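Local coordinates for Atp-dependent DNA ligase (Psychromonas sp., PDB 4D05), which seals nicks in DNA with ATP as cofactor, passing through an enzyme-adenylate intermediate, using a minimized DNA-binding surface, at residues A[64-69]-A[91-96]; A[206-211]-A[242-247]; A[9-14]-A[172-177]; A[183-188]-A[227-232]. One frame throughout, in Å; residues are numbered along the deposited sequence.

Contact 1: A[64-69]-A[91-96]; sequences GELWIA and KQIKFM. With AMP (adenosine monophosphate), chain H.
Two antiparallel strand ends, 64-67 and 94-96, are zipped by Glu65 pairing with Met96 and Trp67 with Lys94, each pair closed by two backbone hydrogen bonds; Glu65 N to Met96 O, at 2.8 Å, has an N-H...O angle of 160°. Between them Leu66 and Phe95 form a non-hydrogen-bonded pair whose side chains emerge on the opposite face. The face carrying Glu65, Trp67, Lys94 and Met96 holds the polar and ligand contacts. Trp67 CG stands anti to the backbone N (chi1 -179°), which lays the indole beside the Lys94 chain, both pointing the same way. Lys94, bent at chi3, brings NZ to 2.9 Å from Ile68 O, a bond that ties down the backbone just past the strand. Selenomethionine Met96 also meets the indole, with CG 3.9 Å from Trp67 CE3 and SE 5.2 Å from the centroid of the six-membered ring, an oblique Met-aromatic contact. Glu65 bends at chi2 and leaves the partner strand for AMP: its OE2 is 3.0 Å from the ribose O4', and its CG passes 3.6 Å from C8 of the adenine. On the Leu66 side, Leu66 CD2 touches Phe95 CD1 at 3.9 Å, and Phe95 CE1 lies 3.4 Å from Gly64 CA. Beyond the strands, Ile68 CD1 packs on Gln92 CG. Helix 73-80 receives Ile68, Gln92 and Ile93, while strand 30-34 adjoins 64-67 and strand 126-128 adjoins 94-99, placing this pair inside a mixed sheet of the ATP-dependent ligase domain.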
# COMPACT_ATOMS: atom_id res chain seq x y z
N GLY A 64 -7.23 -10.46 -5.18
CA GLY A 64 -7.12 -10.46 -3.74
C GLY A 64 -5.68 -10.46 -3.27
O GLY A 64 -4.73 -10.37 -4.07
N GLU A 65 -5.56 -10.54 -1.96
CA GLU A 65 -4.23 -10.59 -1.32
C GLU A 65 -4.11 -11.94 -0.61
O GLU A 65 -4.99 -12.30 0.19
CB GLU A 65 -4.12 -9.51 -0.24
CG GLU A 65 -3.85 -8.13 -0.73
CD GLU A 65 -2.47 -7.88 -1.32
OE1 GLU A 65 -1.41 -8.25 -0.75
OE2 GLU A 65 -2.45 -7.16 -2.32
N LEU A 66 -3.03 -12.69 -0.88
CA LEU A 66 -2.71 -13.84 -0.04
C LEU A 66 -2.15 -13.24 1.25
O LEU A 66 -1.18 -12.46 1.21
CB LEU A 66 -1.69 -14.74 -0.73
CG LEU A 66 -2.16 -15.32 -2.07
CD1 LEU A 66 -1.02 -16.02 -2.78
CD2 LEU A 66 -3.31 -16.29 -1.87
N TRP A 67 -2.74 -13.60 2.38
CA TRP A 67 -2.43 -12.92 3.63
C TRP A 67 -2.78 -13.81 4.80
O TRP A 67 -3.74 -14.60 4.76
CB TRP A 67 -3.26 -11.65 3.66
CG TRP A 67 -3.13 -10.70 4.83
CD1 TRP A 67 -2.20 -9.70 5.00
CD2 TRP A 67 -4.06 -10.58 5.93
NE1 TRP A 67 -2.51 -8.97 6.16
CE2 TRP A 67 -3.65 -9.48 6.71
CE3 TRP A 67 -5.21 -11.26 6.29
CZ2 TRP A 67 -4.34 -9.09 7.87
CZ3 TRP A 67 -5.89 -10.87 7.43
CH2 TRP A 67 -5.45 -9.79 8.19
N ILE A 68 -1.96 -13.72 5.84
CA ILE A 68 -2.18 -14.50 7.05
C ILE A 68 -2.74 -13.65 8.17
O ILE A 68 -3.77 -13.98 8.77
CB ILE A 68 -0.88 -15.17 7.50
CG1 ILE A 68 -0.44 -16.19 6.44
CG2 ILE A 68 -1.04 -15.86 8.86
CD1 ILE A 68 0.96 -16.72 6.62
N ALA A 69 -2.03 -12.58 8.47
CA ALA A 69 -2.43 -11.64 9.55
C ALA A 69 -1.61 -10.38 9.41
O ALA A 69 -0.66 -10.35 8.65
CB ALA A 69 -2.13 -12.30 10.88
N LYS A 91 -2.11 -23.76 4.55
CA LYS A 91 -3.31 -23.86 5.38
C LYS A 91 -3.59 -22.61 6.22
O LYS A 91 -4.74 -22.35 6.59
CB LYS A 91 -3.21 -25.11 6.28
CG LYS A 91 -2.23 -24.99 7.42
CD LYS A 91 -1.90 -26.34 8.02
CE LYS A 91 -0.91 -26.18 9.15
NZ LYS A 91 -0.59 -27.44 9.81
N GLN A 92 -2.55 -21.84 6.52
CA GLN A 92 -2.74 -20.62 7.30
C GLN A 92 -3.02 -19.39 6.46
O GLN A 92 -3.32 -18.31 7.00
CB GLN A 92 -1.53 -20.37 8.15
CG GLN A 92 -0.30 -20.05 7.40
CD GLN A 92 0.93 -20.30 8.27
OE1 GLN A 92 1.10 -19.68 9.35
NE2 GLN A 92 1.79 -21.22 7.81
N ILE A 93 -2.90 -19.52 5.14
CA ILE A 93 -3.16 -18.42 4.22
C ILE A 93 -4.66 -18.26 3.91
O ILE A 93 -5.39 -19.23 3.84
CB ILE A 93 -2.35 -18.63 2.90
CG1 ILE A 93 -0.87 -18.66 3.22
CG2 ILE A 93 -2.64 -17.53 1.91
CD1 ILE A 93 0.01 -18.81 2.01
N LYS A 94 -5.10 -17.02 3.77
CA LYS A 94 -6.41 -16.71 3.24
C LYS A 94 -6.20 -15.87 1.99
O LYS A 94 -5.35 -14.96 1.96
CB LYS A 94 -7.24 -15.90 4.25
CG LYS A 94 -7.51 -16.67 5.52
CD LYS A 94 -7.74 -15.80 6.72
CE LYS A 94 -6.45 -15.08 7.14
NZ LYS A 94 -6.63 -14.49 8.47
N PHE A 95 -6.97 -16.19 0.95
CA PHE A 95 -7.12 -15.33 -0.23
C PHE A 95 -8.20 -14.32 0.10
O PHE A 95 -9.40 -14.66 0.17
CB PHE A 95 -7.47 -16.18 -1.46
CG PHE A 95 -7.48 -15.43 -2.78
CD1 PHE A 95 -6.54 -14.47 -3.09
CD2 PHE A 95 -8.45 -15.71 -3.72
CE1 PHE A 95 -6.56 -13.81 -4.33
CE2 PHE A 95 -8.47 -15.07 -4.94
CZ PHE A 95 -7.53 -14.10 -5.24
N MSE A 96 -7.75 -13.10 0.39
CA MSE A 96 -8.59 -12.01 0.83
C MSE A 96 -8.96 -11.17 -0.36
O MSE A 96 -8.13 -10.42 -0.88
CB MSE A 96 -7.81 -11.13 1.85
CG MSE A 96 -7.26 -11.87 3.06
SE MSE A 96 -8.53 -12.53 4.34
CE MSE A 96 -9.29 -10.82 4.88
P AMP H . 0.77 -0.58 -0.93
O1P AMP H . 1.31 0.73 -1.44
O2P AMP H . 1.63 -1.78 -0.58
O5' AMP H . -0.41 -0.99 -1.91
C5' AMP H . -1.13 -2.12 -1.50
C4' AMP H . -1.28 -2.99 -2.71
O4' AMP H . -2.05 -4.14 -2.41
C3' AMP H . -2.01 -2.20 -3.74
O3' AMP H . -1.29 -2.46 -4.96
C2' AMP H . -3.39 -2.78 -3.76
O2' AMP H . -3.64 -2.76 -5.17
C1' AMP H . -3.33 -4.15 -3.01
N9 AMP H . -4.26 -4.17 -1.84
C8 AMP H . -4.04 -4.52 -0.54
N7 AMP H . -5.14 -4.37 0.24
C5 AMP H . -6.11 -3.97 -0.61
C6 AMP H . -7.52 -3.58 -0.46
N6 AMP H . -8.10 -3.65 0.74
N1 AMP H . -8.15 -3.21 -1.58
C2 AMP H . -7.56 -3.09 -2.78
N3 AMP H . -6.29 -3.41 -2.99
C4 AMP H . -5.54 -3.84 -1.95

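Contact 2: A[206-211]-A[242-247]; sequences NEEGVT and NNNIPR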
# COMPACT_ATOMS: atom_id res chain seq x y z
N ASN A 206 15.68 15.75 -4.92
CA ASN A 206 15.05 14.44 -5.00
C ASN A 206 15.05 13.89 -6.41
O ASN A 206 15.62 14.50 -7.35
CB ASN A 206 13.64 14.44 -4.37
CG ASN A 206 12.59 15.15 -5.21
OD1 ASN A 206 12.85 15.56 -6.35
ND2 ASN A 206 11.39 15.31 -4.65
N GLU A 207 14.45 12.70 -6.56
CA GLU A 207 14.55 12.00 -7.82
C GLU A 207 13.66 12.63 -8.91
O GLU A 207 13.80 12.32 -10.08
CB GLU A 207 14.31 10.50 -7.59
CG GLU A 207 15.21 10.00 -6.43
CD GLU A 207 15.33 8.49 -6.30
OE1 GLU A 207 14.28 7.80 -6.22
OE2 GLU A 207 16.48 7.98 -6.26
N GLU A 208 12.80 13.56 -8.53
CA GLU A 208 12.03 14.30 -9.52
C GLU A 208 12.71 15.61 -9.92
O GLU A 208 12.15 16.36 -10.74
CB GLU A 208 10.64 14.65 -8.99
CG GLU A 208 9.66 13.51 -8.87
CD GLU A 208 8.31 14.05 -8.39
OE1 GLU A 208 7.54 14.56 -9.22
OE2 GLU A 208 8.04 14.00 -7.19
N GLY A 209 13.88 15.89 -9.34
CA GLY A 209 14.65 17.07 -9.68
C GLY A 209 14.26 18.31 -8.88
O GLY A 209 14.61 19.44 -9.26
N VAL A 210 13.53 18.10 -7.78
CA VAL A 210 13.12 19.21 -6.93
C VAL A 210 14.10 19.39 -5.77
O VAL A 210 14.44 18.42 -5.07
CB VAL A 210 11.71 18.99 -6.39
CG1 VAL A 210 11.33 20.12 -5.44
CG2 VAL A 210 10.72 18.86 -7.55
N THR A 211 14.58 20.61 -5.59
CA THR A 211 15.43 20.95 -4.47
C THR A 211 14.59 21.61 -3.37
O THR A 211 13.80 22.53 -3.63
CB THR A 211 16.58 21.89 -4.90
OG1 THR A 211 17.39 21.22 -5.85
CG2 THR A 211 17.44 22.31 -3.73
N ASN A 242 3.10 23.61 -3.20
CA ASN A 242 3.41 24.39 -4.40
C ASN A 242 4.76 23.97 -4.93
O ASN A 242 5.63 23.51 -4.17
CB ASN A 242 3.43 25.90 -4.10
CG ASN A 242 2.09 26.42 -3.68
OD1 ASN A 242 1.23 26.72 -4.52
ND2 ASN A 242 1.88 26.51 -2.36
N ASN A 243 4.92 24.10 -6.24
CA ASN A 243 6.21 23.87 -6.87
C ASN A 243 6.68 22.41 -6.80
O ASN A 243 7.89 22.14 -6.91
CB ASN A 243 7.29 24.78 -6.23
CG ASN A 243 6.85 26.24 -6.10
OD1 ASN A 243 6.95 26.87 -5.02
ND2 ASN A 243 6.42 26.79 -7.19
N ASN A 244 5.71 21.48 -6.62
CA ASN A 244 6.00 20.05 -6.52
C ASN A 244 6.97 19.68 -5.40
O ASN A 244 7.74 18.72 -5.51
CB ASN A 244 6.55 19.50 -7.84
CG ASN A 244 6.38 18.00 -7.94
OD1 ASN A 244 5.50 17.42 -7.30
ND2 ASN A 244 7.26 17.35 -8.70
N ILE A 245 6.91 20.44 -4.31
CA ILE A 245 7.77 20.15 -3.18
C ILE A 245 7.07 19.12 -2.26
O ILE A 245 5.89 19.29 -1.92
CB ILE A 245 8.09 21.41 -2.41
CG1 ILE A 245 8.85 22.38 -3.33
CG2 ILE A 245 8.89 21.06 -1.17
CD1 ILE A 245 9.00 23.81 -2.80
N PRO A 246 7.78 18.06 -1.85
CA PRO A 246 7.14 17.14 -0.89
C PRO A 246 6.69 17.87 0.38
O PRO A 246 7.43 18.66 0.97
CB PRO A 246 8.25 16.13 -0.57
CG PRO A 246 9.13 16.14 -1.82
CD PRO A 246 9.12 17.60 -2.25
N ARG A 247 5.45 17.59 0.77
CA ARG A 247 4.82 18.31 1.86
C ARG A 247 5.12 17.65 3.21
O ARG A 247 5.12 16.43 3.35
CB ARG A 247 3.30 18.36 1.58
CG ARG A 247 2.56 19.53 2.19
CD ARG A 247 1.09 19.61 1.66
NE ARG A 247 0.45 18.31 1.76
CZ ARG A 247 -0.53 17.86 0.99
NH1 ARG A 247 -1.03 18.60 -0.00
NH2 ARG A 247 -0.99 16.63 1.22
O HOH W 1 8.87 16.10 -5.64
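The carboxylate of Glu208 and the amide of Asn244 meet with their planes 74° apart. Asn244 ND2 donates to Glu208 OE1 at 2.9 Å, and the bond lies in the amide plane yet comes down from above the carboxylate plane. In the second amide, Asn206 OD1 accepts two bonds, from Glu208 N and Val210 N on opposite sides of the amide plane, each at 3.0 Å. The bond to Glu208 N makes an Asx turn, set within a type I beta turn from Asn206 to Gly209 that links two strands of the OB-like domain. Asn206 CG sits between its backbone N and carbonyl carbon (chi1 73°), which folds OD1 back over the turn and places Asn206 ND2 3.7 Å from Pro246 CG. Apolar contact is modest. Val210 is directed toward loop 242-247, its CG1 4.0 Å from Ile245 CG1 and its CG2 near Asn244 O. Outside the segments, Lys240 forms a salt bridge with Glu208 OE2 and a hydrogen bond with Asn244 OD1, so that one ammonium ties both partners together, and Tyr235 OH bonds to Asn206 ND2. A single water completes the junction, accepting from Asn206 ND2 and donating to Glu208 OE2 and to Asn244 O, the last at 2.9 Å.

Contact 3: A[9-14]-A[172-177]; sequences ATNYRQ and LMKLKK. With AMP (adenosine monophosphate), chain H; SO4 (sulfate ion), chain F.
Lys174 and Ala9 touch where two parallel strands run side by side, Lys174 CG lying 3.8 Å from Ala9 CB. Beyond that point the lysine is fully extended, with CG anti to the carbonyl carbon (chi1 -53°) and the later torsions near 180°, a shape that carries NZ off the strand to the AMP phosphate. Lys174 NZ bonds to AMP O1P at 2.7 Å and to sulfate O1 at 2.9 Å; its bonds to O5' of AMP and O3 of the sulfate are weak. Lys42 and Arg168 also bind that sulfate, which probably came from the crystallisation liquor. The strands are joined by Thr10 N to Leu172 O, Lys174 N to Thr10 O and Tyr12 N to Lys174 O, the alternating ladder of a parallel pair, although the short axes diverge by 52°. Tyr12 and Leu175 lie alongside, pointing the same way, and Leu175 CD1 sits over one face of the Tyr12 ring, 4.3 Å from its centroid. Selenomethionine Met173 leaves on the face opposite Lys174 and bends at chi3, bringing SE to 3.7 Å from Arg13 N. The Arg13 side chain crosses that of Met173 at about a right angle, its NH2 held by Arg170 O; Thr10 OG1 likewise has Ser169 O as partner. Helix 137-149 packs against Tyr12 and Leu175. A lysine leaving a strand for the adenylate phosphate is characteristic of the nucleotidyltransferase domain of DNA ligases, and here it forms part of the AMP pocket.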
# COMPACT_ATOMS: atom_id res chain seq x y z
N ALA A 9 -3.83 1.09 -8.06
CA ALA A 9 -4.28 2.21 -7.22
C ALA A 9 -3.43 3.44 -7.43
O ALA A 9 -2.20 3.36 -7.67
CB ALA A 9 -4.24 1.82 -5.78
N THR A 10 -4.08 4.59 -7.29
CA THR A 10 -3.41 5.90 -7.20
C THR A 10 -3.34 6.41 -5.74
O THR A 10 -3.76 5.71 -4.84
CB THR A 10 -4.13 6.94 -8.05
OG1 THR A 10 -5.53 6.98 -7.70
CG2 THR A 10 -3.97 6.59 -9.54
N ASN A 11 -2.78 7.61 -5.51
CA ASN A 11 -2.70 8.13 -4.14
C ASN A 11 -3.92 8.91 -3.70
O ASN A 11 -4.59 9.54 -4.51
CB ASN A 11 -1.49 9.01 -3.95
CG ASN A 11 -0.22 8.23 -3.92
OD1 ASN A 11 -0.22 7.04 -3.61
ND2 ASN A 11 0.88 8.88 -4.25
N TYR A 12 -4.21 8.84 -2.41
CA TYR A 12 -5.29 9.61 -1.80
C TYR A 12 -5.21 11.10 -2.18
O TYR A 12 -4.11 11.69 -2.26
CB TYR A 12 -5.19 9.47 -0.27
CG TYR A 12 -6.19 10.29 0.47
CD1 TYR A 12 -7.51 9.89 0.55
CD2 TYR A 12 -5.81 11.46 1.09
CE1 TYR A 12 -8.44 10.65 1.20
CE2 TYR A 12 -6.72 12.23 1.75
CZ TYR A 12 -8.04 11.81 1.81
OH TYR A 12 -8.96 12.56 2.48
N ARG A 13 -6.37 11.67 -2.48
CA ARG A 13 -6.55 13.10 -2.78
C ARG A 13 -7.50 13.74 -1.78
O ARG A 13 -8.57 13.20 -1.54
CB ARG A 13 -7.06 13.27 -4.22
CG ARG A 13 -6.10 12.67 -5.27
CD ARG A 13 -6.66 12.75 -6.70
NE ARG A 13 -7.64 11.68 -6.99
CZ ARG A 13 -8.96 11.86 -7.07
NH1 ARG A 13 -9.49 13.08 -6.90
NH2 ARG A 13 -9.75 10.82 -7.33
N GLN A 14 -7.12 14.89 -1.21
CA GLN A 14 -7.90 15.55 -0.16
C GLN A 14 -9.29 15.98 -0.58
O GLN A 14 -10.20 16.04 0.25
CB GLN A 14 -7.20 16.83 0.34
CG GLN A 14 -5.84 16.62 0.88
CD GLN A 14 -5.36 17.82 1.68
OE1 GLN A 14 -5.97 18.91 1.63
NE2 GLN A 14 -4.28 17.64 2.41
N LEU A 172 -9.54 4.29 -7.40
CA LEU A 172 -8.99 3.42 -6.39
C LEU A 172 -7.77 4.10 -5.79
O LEU A 172 -6.81 4.34 -6.51
CB LEU A 172 -8.56 2.08 -7.04
CG LEU A 172 -7.99 1.03 -6.09
CD1 LEU A 172 -9.00 0.56 -5.05
CD2 LEU A 172 -7.41 -0.18 -6.82
N MSE A 173 -7.81 4.42 -4.51
CA MSE A 173 -6.74 5.18 -3.88
C MSE A 173 -6.16 4.51 -2.62
O MSE A 173 -6.89 3.91 -1.84
CB MSE A 173 -7.25 6.56 -3.49
CG MSE A 173 -7.61 7.43 -4.66
SE MSE A 173 -8.44 9.11 -4.11
CE MSE A 173 -10.19 8.39 -3.76
N LYS A 174 -4.85 4.67 -2.45
CA LYS A 174 -4.14 4.22 -1.26
C LYS A 174 -4.11 5.35 -0.28
O LYS A 174 -3.81 6.48 -0.66
CB LYS A 174 -2.65 3.90 -1.56
CG LYS A 174 -2.42 2.97 -2.67
CD LYS A 174 -0.90 2.87 -3.00
CE LYS A 174 -0.69 1.75 -3.96
NZ LYS A 174 0.74 1.38 -4.05
N LEU A 175 -4.31 5.04 0.99
CA LEU A 175 -4.15 6.03 2.05
C LEU A 175 -3.27 5.46 3.15
O LEU A 175 -3.65 4.55 3.90
CB LEU A 175 -5.53 6.43 2.59
CG LEU A 175 -5.50 7.30 3.84
CD1 LEU A 175 -4.70 8.56 3.65
CD2 LEU A 175 -6.94 7.64 4.24
N LYS A 176 -2.05 5.99 3.25
CA LYS A 176 -1.15 5.64 4.35
C LYS A 176 -0.86 6.92 5.10
O LYS A 176 -1.10 8.02 4.59
CB LYS A 176 0.13 4.97 3.82
CG LYS A 176 -0.12 3.59 3.22
CD LYS A 176 1.14 2.86 2.79
CE LYS A 176 1.86 2.27 3.99
NZ LYS A 176 2.87 1.22 3.59
N LYS A 177 -0.35 6.79 6.31
CA LYS A 177 -0.00 7.98 7.08
C LYS A 177 1.05 8.82 6.44
O LYS A 177 1.03 10.06 6.54
CB LYS A 177 0.42 7.60 8.50
CG LYS A 177 -0.81 7.40 9.38
CD LYS A 177 -0.58 7.75 10.78
CE LYS A 177 -1.85 7.51 11.60
NZ LYS A 177 -1.52 7.60 13.03
P AMP H . 0.77 -0.58 -0.93
O1P AMP H . 1.31 0.73 -1.44
O2P AMP H . 1.63 -1.78 -0.58
O5' AMP H . -0.41 -0.99 -1.91
C5' AMP H . -1.13 -2.12 -1.50
C4' AMP H . -1.28 -2.99 -2.71
O4' AMP H . -2.05 -4.14 -2.41
C3' AMP H . -2.01 -2.20 -3.74
O3' AMP H . -1.29 -2.46 -4.96
C2' AMP H . -3.39 -2.78 -3.76
O2' AMP H . -3.64 -2.76 -5.17
C1' AMP H . -3.33 -4.15 -3.01
N9 AMP H . -4.26 -4.17 -1.84
C8 AMP H . -4.04 -4.52 -0.54
N7 AMP H . -5.14 -4.37 0.24
C5 AMP H . -6.11 -3.97 -0.61
C6 AMP H . -7.52 -3.58 -0.46
N6 AMP H . -8.10 -3.65 0.74
N1 AMP H . -8.15 -3.21 -1.58
C2 AMP H . -7.56 -3.09 -2.78
N3 AMP H . -6.29 -3.41 -2.99
C4 AMP H . -5.54 -3.84 -1.95
S SO4 F . 1.05 -1.06 -6.69
O1 SO4 F . 1.54 -1.13 -5.31
O2 SO4 F . 0.72 -2.41 -7.21
O3 SO4 F . -0.18 -0.27 -6.75
O4 SO4 F . 2.08 -0.46 -7.54

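Contact 4: A[183-188]-A[227-232]; sequences ATVIAY and PPIGSL
Tyr188 CG and Ile229 CG1 both stand anti to their own carbonyl carbons (chi1 -59° and -66°), which carries the phenol across to the 227-232 loop and sets Ile229 CG1 over one ring face. That CG1 lies 3.9 Å from the Tyr188 ring centroid, 19° off the normal, a CH-pi contact displaced toward the rim, while CD1 runs on across CE2 and CD2. The setting is the antiparallel sheet of the OB-like domain, where a type II beta turn from Pro228 to Ser231 leads into strand 232-237 and docks on its central strand, 179-190. Two backbone bonds fasten it: Val185 N to Ser231 O at 2.9 Å and Gly230 N to Val185 O at 2.8 Å. Thr184 and Leu232 then form a non-hydrogen-bonded antiparallel pair, CA to CA 4.6 Å, at the start of regular pairing. Val185 points into the turn, its CG2 3.5 Å from Ser231 OG and its CB close to Pro228 O. Ile186 and Ala187 face Leu203 of strand 199-206 as a classic beta bulge. On the loop side, Pro227 packs on Phe251 and Ile254 of strand 250-256. The turn is braced internally as well, since Pro228 O accepts from both Ser231 N and Ser231 OG. At the ring edge, Tyr188 OH donates to Pro227 O at 2.7 Å; the carbonyl oxygen lies near the ring plane, whereas the hydroxyl stands above the carbonyl plane.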
# COMPACT_ATOMS: atom_id res chain seq x y z
N ALA A 183 16.50 11.19 -1.75
CA ALA A 183 17.04 12.44 -2.27
C ALA A 183 18.51 12.52 -1.93
O ALA A 183 18.97 11.83 -1.01
CB ALA A 183 16.33 13.64 -1.68
N THR A 184 19.22 13.40 -2.62
CA THR A 184 20.65 13.58 -2.38
C THR A 184 20.88 14.85 -1.57
O THR A 184 20.34 15.90 -1.90
CB THR A 184 21.40 13.66 -3.72
OG1 THR A 184 21.25 12.43 -4.43
CG2 THR A 184 22.90 13.95 -3.53
N VAL A 185 21.68 14.76 -0.51
CA VAL A 185 22.00 15.93 0.29
C VAL A 185 22.94 16.81 -0.54
O VAL A 185 23.98 16.32 -1.00
CB VAL A 185 22.72 15.56 1.60
CG1 VAL A 185 23.06 16.82 2.40
CG2 VAL A 185 21.84 14.63 2.42
N ILE A 186 22.61 18.09 -0.71
CA ILE A 186 23.47 18.95 -1.53
C ILE A 186 24.10 20.11 -0.78
O ILE A 186 25.11 20.65 -1.24
CB ILE A 186 22.75 19.48 -2.82
CG1 ILE A 186 21.57 20.42 -2.49
CG2 ILE A 186 22.21 18.33 -3.65
CD1 ILE A 186 20.98 21.11 -3.71
N ALA A 187 23.55 20.48 0.38
CA ALA A 187 24.12 21.57 1.17
C ALA A 187 23.59 21.52 2.59
O ALA A 187 22.55 20.89 2.87
CB ALA A 187 23.78 22.89 0.54
N TYR A 188 24.32 22.19 3.48
CA TYR A 188 23.87 22.43 4.84
C TYR A 188 23.37 23.85 5.02
O TYR A 188 23.87 24.79 4.37
CB TYR A 188 25.00 22.23 5.84
CG TYR A 188 25.63 20.87 5.85
CD1 TYR A 188 24.88 19.72 5.70
CD2 TYR A 188 27.00 20.75 6.03
CE1 TYR A 188 25.48 18.47 5.74
CE2 TYR A 188 27.61 19.52 6.07
CZ TYR A 188 26.84 18.38 5.94
OH TYR A 188 27.46 17.16 5.99
N PRO A 227 24.36 14.32 8.08
CA PRO A 227 24.59 13.43 6.94
C PRO A 227 25.60 14.07 5.99
O PRO A 227 25.53 15.28 5.76
CB PRO A 227 23.23 13.37 6.24
CG PRO A 227 22.27 13.93 7.19
CD PRO A 227 22.96 14.76 8.18
N PRO A 228 26.52 13.27 5.44
CA PRO A 228 27.50 13.83 4.51
C PRO A 228 26.82 14.47 3.30
O PRO A 228 25.83 13.93 2.77
CB PRO A 228 28.30 12.60 4.06
CG PRO A 228 28.12 11.60 5.17
CD PRO A 228 26.71 11.82 5.65
N ILE A 229 27.38 15.56 2.80
CA ILE A 229 26.90 16.12 1.55
C ILE A 229 27.22 15.08 0.49
O ILE A 229 28.28 14.43 0.54
CB ILE A 229 27.55 17.48 1.25
CG1 ILE A 229 27.08 18.51 2.30
CG2 ILE A 229 27.19 17.93 -0.16
CD1 ILE A 229 27.86 19.84 2.26
N GLY A 230 26.25 14.84 -0.40
CA GLY A 230 26.39 13.86 -1.45
C GLY A 230 25.69 12.56 -1.13
O GLY A 230 25.50 11.73 -2.04
N SER A 231 25.32 12.36 0.15
CA SER A 231 24.70 11.11 0.53
C SER A 231 23.27 11.01 0.01
O SER A 231 22.59 12.03 -0.22
CB SER A 231 24.76 10.90 2.03
OG SER A 231 24.02 11.86 2.76
N LEU A 232 22.85 9.77 -0.22
CA LEU A 232 21.48 9.48 -0.57
C LEU A 232 20.74 9.19 0.72
O LEU A 232 21.15 8.31 1.47
CB LEU A 232 21.43 8.26 -1.50
CG LEU A 232 20.02 7.94 -2.05
CD1 LEU A 232 19.62 8.99 -3.08
CD2 LEU A 232 19.95 6.50 -2.62

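In the fold
From the N terminus, strand 8-11 opens contact 3, which closes only at strand 173-175 and so encloses 157 residues. Contact 1 is nested within that loop; its own loop includes helix 73-80. The two belong to different sheets, their centres 23 Å apart, and both touch AMP. Strand 179-190 follows 173-175 and carries the chain into the antiparallel sheet of the OB-like domain, where contacts 4 and 2 cross: 183-188, 206-211, 227-232 and 242-247 alternate between them. They also touch, through Asn206 CA and Ala183 CB at 3.6 Å. Packing of Arg247 on Gln14 joins contact 2 back to contact 3 and so bridges the OB-like domain and the ATP-dependent ligase domain.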